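MaoC-like dehydratase (Rhodospirillum rubrum, PDB 3EXZ) probably acts as a hydratase or dehydratase of the MaoC-like hot-dog family, adding water to or removing it from acyl thioester-type substrates. Local coordinates at residues L3-A17 with R66-G78. Numbering follows the deposited sequence.
Sequences LFLEDLAVGDRFDSA and RLLVTSGLPLAQG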
loop_
_atom_site.group_PDB
_atom_site.type_symbol
_atom_site.label_atom_id
_atom_site.label_comp_id
_atom_site.label_asym_id
_atom_site.label_seq_id
_atom_site.Cartn_x
_atom_site.Cartn_y
_atom_site.Cartn_z
ATOM N N LEU A 3 -15.370 -9.330 15.915
ATOM C CA LEU A 3 -14.375 -9.739 16.890
ATOM C C LEU A 3 -13.730 -8.569 17.630
ATOM O O LEU A 3 -13.544 -7.484 17.068
ATOM C CB LEU A 3 -13.267 -10.540 16.191
ATOM C CG LEU A 3 -13.518 -12.046 16.004
ATOM C CD1 LEU A 3 -14.969 -12.294 15.624
ATOM C CD2 LEU A 3 -12.574 -12.610 14.954
ATOM N N PHE A 4 -13.436 -8.781 18.910
ATOM C CA PHE A 4 -12.710 -7.790 19.695
ATOM C C PHE A 4 -11.415 -8.495 20.143
ATOM O O PHE A 4 -11.200 -9.674 19.836
ATOM C CB PHE A 4 -13.493 -7.315 20.917
ATOM C CG PHE A 4 -14.761 -6.586 20.578
ATOM C CD1 PHE A 4 -14.776 -5.201 20.437
ATOM C CD2 PHE A 4 -15.959 -7.286 20.461
ATOM C CE1 PHE A 4 -15.970 -4.522 20.181
ATOM C CE2 PHE A 4 -17.157 -6.617 20.205
ATOM C CZ PHE A 4 -17.162 -5.233 20.073
ATOM N N LEU A 5 -10.560 -7.772 20.858
ATOM C CA LEU A 5 -9.279 -8.295 21.335
ATOM C C LEU A 5 -9.390 -9.655 22.038
ATOM O O LEU A 5 -8.572 -10.547 21.812
ATOM C CB LEU A 5 -8.640 -7.290 22.304
ATOM C CG LEU A 5 -7.112 -7.130 22.343
ATOM C CD1 LEU A 5 -6.704 -6.480 23.669
ATOM C CD2 LEU A 5 -6.433 -8.478 22.177
ATOM N N GLU A 6 -10.406 -9.810 22.883
ATOM C CA GLU A 6 -10.592 -11.052 23.629
ATOM C C GLU A 6 -10.801 -12.272 22.755
ATOM O O GLU A 6 -10.452 -13.386 23.144
ATOM C CB GLU A 6 -11.791 -10.944 24.594
ATOM C CG GLU A 6 -11.649 -9.905 25.704
ATOM C CD GLU A 6 -12.110 -8.513 25.291
ATOM O OE1 GLU A 6 -12.206 -8.248 24.074
ATOM O OE2 GLU A 6 -12.381 -7.683 26.188
ATOM N N ASP A 7 -11.351 -12.066 21.568
ATOM C CA ASP A 7 -11.651 -13.173 20.669
ATOM C C ASP A 7 -10.476 -13.662 19.841
ATOM O O ASP A 7 -10.566 -14.694 19.178
ATOM C CB ASP A 7 -12.776 -12.757 19.712
ATOM C CG ASP A 7 -14.027 -12.284 20.436
ATOM O OD1 ASP A 7 -14.700 -13.130 21.066
ATOM O OD2 ASP A 7 -14.332 -11.069 20.376
ATOM N N LEU A 8 -9.369 -12.939 19.897
ATOM C CA LEU A 8 -8.207 -13.276 19.093
ATOM C C LEU A 8 -7.145 -14.104 19.792
ATOM O O LEU A 8 -6.929 -13.954 20.991
ATOM C CB LEU A 8 -7.562 -11.976 18.585
ATOM C CG LEU A 8 -8.437 -11.010 17.767
ATOM C CD1 LEU A 8 -7.658 -9.741 17.412
ATOM C CD2 LEU A 8 -8.911 -11.712 16.513
ATOM N N ALA A 9 -6.497 -14.990 19.044
ATOM C CA ALA A 9 -5.395 -15.777 19.591
ATOM C C ALA A 9 -4.352 -16.075 18.514
ATOM O O ALA A 9 -4.691 -16.293 17.350
ATOM C CB ALA A 9 -5.884 -17.097 20.200
ATOM N N VAL A 10 -3.081 -16.067 18.909
ATOM C CA VAL A 10 -1.979 -16.376 18.004
ATOM C C VAL A 10 -2.318 -17.683 17.271
ATOM O O VAL A 10 -2.686 -18.684 17.898
ATOM C CB VAL A 10 -0.655 -16.556 18.802
ATOM C CG1 VAL A 10 0.473 -17.006 17.876
ATOM C CG2 VAL A 10 -0.296 -15.243 19.502
ATOM N N GLY A 11 -2.213 -17.657 15.945
ATOM C CA GLY A 11 -2.499 -18.830 15.139
ATOM C C GLY A 11 -3.861 -18.787 14.466
ATOM O O GLY A 11 -4.157 -19.604 13.593
ATOM N N ASP A 12 -4.703 -17.845 14.876
ATOM C CA ASP A 12 -6.030 -17.741 14.275
ATOM C C ASP A 12 -5.943 -17.421 12.791
ATOM O O ASP A 12 -5.197 -16.538 12.373
ATOM C CB ASP A 12 -6.876 -16.680 14.987
ATOM C CG ASP A 12 -7.440 -17.174 16.302
ATOM O OD1 ASP A 12 -7.600 -18.409 16.446
ATOM O OD2 ASP A 12 -7.744 -16.336 17.177
ATOM N N ARG A 13 -6.717 -18.152 12.000
ATOM C CA ARG A 13 -6.739 -17.971 10.561
ATOM C C ARG A 13 -8.094 -17.437 10.107
ATOM O O ARG A 13 -9.136 -17.877 10.588
ATOM C CB ARG A 13 -6.432 -19.306 9.873
ATOM C CG ARG A 13 -5.002 -19.804 10.060
ATOM C CD ARG A 13 -4.858 -21.253 9.594
ATOM N NE ARG A 13 -3.557 -21.835 9.929
ATOM C CZ ARG A 13 -3.254 -22.399 11.099
ATOM N NH1 ARG A 13 -4.158 -22.474 12.067
ATOM N NH2 ARG A 13 -2.035 -22.883 11.304
ATOM N N PHE A 14 -8.060 -16.467 9.195
ATOM C CA PHE A 14 -9.270 -15.856 8.642
ATOM C C PHE A 14 -9.213 -15.862 7.122
ATOM O O PHE A 14 -8.147 -15.711 6.521
ATOM C CB PHE A 14 -9.420 -14.416 9.126
ATOM C CG PHE A 14 -9.597 -14.299 10.601
ATOM C CD1 PHE A 14 -10.849 -14.478 11.183
ATOM C CD2 PHE A 14 -8.497 -14.106 11.420
ATOM C CE1 PHE A 14 -10.995 -14.476 12.565
ATOM C CE2 PHE A 14 -8.632 -14.104 12.805
ATOM C CZ PHE A 14 -9.883 -14.289 13.376
ATOM N N ASP A 15 -10.376 -16.011 6.503
ATOM C CA ASP A 15 -10.451 -16.060 5.064
ATOM C C ASP A 15 -11.476 -15.124 4.493
ATOM O O ASP A 15 -12.585 -15.020 5.006
ATOM C CB ASP A 15 -10.709 -17.488 4.625
ATOM C CG ASP A 15 -9.523 -18.065 3.918
ATOM O OD1 ASP A 15 -9.451 -17.915 2.678
ATOM O OD2 ASP A 15 -8.648 -18.640 4.601
ATOM N N SER A 16 -11.106 -14.433 3.426
ATOM C CA SER A 16 -12.011 -13.482 2.803
ATOM C C SER A 16 -12.785 -14.122 1.658
ATOM O O SER A 16 -12.510 -15.258 1.258
ATOM C CB SER A 16 -11.213 -12.307 2.213
ATOM O OG SER A 16 -10.643 -12.643 0.948
ATOM N N ALA A 17 -13.776 -13.381 1.163
ATOM C CA ALA A 17 -14.526 -13.804 -0.006
ATOM C C ALA A 17 -13.585 -13.475 -1.199
ATOM O O ALA A 17 -12.476 -12.935 -1.022
ATOM C CB ALA A 17 -15.838 -13.062 -0.126
ATOM N N ARG A 66 -9.997 -3.912 0.898
ATOM C CA ARG A 66 -11.443 -4.082 0.720
ATOM C C ARG A 66 -11.878 -5.484 1.179
ATOM O O ARG A 66 -12.834 -5.620 1.931
ATOM C CB ARG A 66 -11.837 -3.878 -0.749
ATOM C CG ARG A 66 -13.273 -4.311 -1.070
ATOM C CD ARG A 66 -13.620 -4.040 -2.535
ATOM N NE ARG A 66 -15.025 -4.299 -2.863
ATOM C CZ ARG A 66 -15.545 -5.498 -3.123
ATOM N NH1 ARG A 66 -14.783 -6.586 -3.087
ATOM N NH2 ARG A 66 -16.837 -5.608 -3.427
ATOM N N LEU A 67 -11.183 -6.523 0.725
ATOM C CA LEU A 67 -11.514 -7.889 1.128
ATOM C C LEU A 67 -11.375 -8.077 2.632
ATOM O O LEU A 67 -12.174 -8.776 3.261
ATOM C CB LEU A 67 -10.596 -8.891 0.433
ATOM C CG LEU A 67 -10.737 -8.941 -1.091
ATOM C CD1 LEU A 67 -9.763 -9.964 -1.678
ATOM C CD2 LEU A 67 -12.181 -9.282 -1.443
ATOM N N LEU A 68 -10.340 -7.474 3.204
ATOM C CA LEU A 68 -10.101 -7.566 4.633
ATOM C C LEU A 68 -11.245 -6.898 5.392
ATOM O O LEU A 68 -11.796 -7.458 6.348
ATOM C CB LEU A 68 -8.771 -6.876 4.983
ATOM C CG LEU A 68 -7.576 -7.716 5.502
ATOM C CD1 LEU A 68 -7.481 -9.046 4.771
ATOM C CD2 LEU A 68 -6.278 -6.918 5.364
ATOM N N VAL A 69 -11.615 -5.703 4.949
ATOM C CA VAL A 69 -12.657 -4.953 5.615
ATOM C C VAL A 69 -14.020 -5.603 5.516
ATOM O O VAL A 69 -14.734 -5.707 6.520
ATOM C CB VAL A 69 -12.724 -3.492 5.064
ATOM C CG1 VAL A 69 -14.043 -2.835 5.443
ATOM C CG2 VAL A 69 -11.569 -2.675 5.622
ATOM N N THR A 70 -14.369 -6.079 4.325
ATOM C CA THR A 70 -15.682 -6.662 4.132
ATOM C C THR A 70 -15.841 -8.129 4.506
ATOM O O THR A 70 -16.946 -8.562 4.824
ATOM C CB THR A 70 -16.198 -6.386 2.683
ATOM O OG1 THR A 70 -15.290 -6.935 1.721
ATOM C CG2 THR A 70 -16.332 -4.870 2.450
ATOM N N SER A 71 -14.757 -8.892 4.520
ATOM C CA SER A 71 -14.879 -10.299 4.885
ATOM C C SER A 71 -13.673 -10.969 5.535
ATOM O O SER A 71 -13.838 -11.811 6.419
ATOM C CB SER A 71 -15.273 -11.127 3.651
ATOM O OG SER A 71 -14.394 -10.901 2.551
ATOM N N GLY A 72 -12.472 -10.575 5.123
ATOM C CA GLY A 72 -11.267 -11.215 5.619
ATOM C C GLY A 72 -10.815 -11.063 7.059
ATOM O O GLY A 72 -10.305 -12.017 7.639
ATOM N N LEU A 73 -10.966 -9.872 7.630
ATOM C CA LEU A 73 -10.595 -9.610 9.010
ATOM C C LEU A 73 -11.824 -8.934 9.608
ATOM O O LEU A 73 -12.065 -7.723 9.451
ATOM C CB LEU A 73 -9.347 -8.699 9.092
ATOM C CG LEU A 73 -8.251 -9.080 10.107
ATOM C CD1 LEU A 73 -7.392 -7.855 10.373
ATOM C CD2 LEU A 73 -8.853 -9.582 11.413
ATOM N N PRO A 74 -12.653 -9.732 10.296
ATOM C CA PRO A 74 -13.905 -9.350 10.942
ATOM C C PRO A 74 -13.857 -8.562 12.239
ATOM O O PRO A 74 -14.624 -8.851 13.145
ATOM C CB PRO A 74 -14.631 -10.680 11.151
ATOM C CG PRO A 74 -13.776 -11.718 10.427
ATOM C CD PRO A 74 -12.399 -11.165 10.514
ATOM N N LEU A 75 -12.986 -7.564 12.307
ATOM C CA LEU A 75 -12.860 -6.761 13.514
ATOM C C LEU A 75 -14.071 -5.864 13.722
ATOM O O LEU A 75 -14.451 -5.111 12.825
ATOM C CB LEU A 75 -11.579 -5.929 13.438
ATOM C CG LEU A 75 -10.270 -6.439 14.077
ATOM C CD1 LEU A 75 -10.273 -7.952 14.298
ATOM C CD2 LEU A 75 -9.110 -6.008 13.189
ATOM N N ALA A 76 -14.663 -5.928 14.912
ATOM C CA ALA A 76 -15.858 -5.142 15.201
ATOM C C ALA A 76 -15.653 -3.638 15.144
ATOM O O ALA A 76 -16.530 -2.901 14.678
ATOM C CB ALA A 76 -16.435 -5.546 16.563
ATOM N N GLN A 77 -14.490 -3.186 15.602
ATOM C CA GLN A 77 -14.199 -1.763 15.601
ATOM C C GLN A 77 -13.368 -1.283 14.411
ATOM O O GLN A 77 -12.838 -0.169 14.412
ATOM C CB GLN A 77 -13.555 -1.361 16.932
ATOM C CG GLN A 77 -14.429 -1.667 18.143
ATOM C CD GLN A 77 -13.821 -1.146 19.429
ATOM O OE1 GLN A 77 -12.721 -1.540 19.810
ATOM N NE2 GLN A 77 -14.534 -0.251 20.102
ATOM N N GLY A 78 -13.260 -2.131 13.395
ATOM C CA GLY A 78 -12.541 -1.741 12.199
ATOM C C GLY A 78 -11.090 -2.136 12.157
ATOM O O GLY A 78 -10.568 -2.701 13.115
HETATM O O HOH W 1 -12.621 -4.835 17.062
HETATM O O HOH W 2 -8.150 -12.759 5.531
HETATM O O HOH W 3 -13.443 -14.115 7.806
#
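A17 and S71 meet where the first strand of a hot-dog fold, 13-20, the outermost strand of the antiparallel sheet within this chain, passes the C-terminal end of the long helix 57-72; the residues following the helix go on to meet L3 and F4. Three direct hydrogen bonds tie the two segments. A17 N donates almost straight to S71 OG (2.9 Å, 176°), and the same hydroxyl gives its proton to L67 O, in the carbonyl plane on a lone pair, so one side chain links the strand to the last helical turn. S71 OG sits between its own backbone N and carbonyl carbon (chi1 53°), facing the strand. L67 O also accepts from S71 N and G72 N, where the helix widens into a pi-type turn. S16 OG donates to A17 O, while V100 N of the neighbouring strand binds it too. At the other end a single beta bridge joins L3 to L75: L3 N donates to P74 O (2.9 Å, 177°) and A76 N to L3 O (2.9 Å). Water extends both sites, one molecule joining L3 O to Q77 N, another D15 O to S71 O. Apolar contacts run along the rest. S16 CB lies against G72 CA at 3.6 Å, an approach possible because glycine has no side chain there. F14 points at the helix end, its CD1 3.7 Å from P74 CD and the proline lying askew to the F14 side chain. L8 CD1 and L75 CD1 come within 4.4 Å, both residues also packing on strand 132-143. F4 brings its ring to the turn 75-78, crossing the Q77 side chain at about a right angle, and A76 CB makes a CH-pi contact over one ring face, 3.8 Å from the centroid and offset toward the rim near CZ.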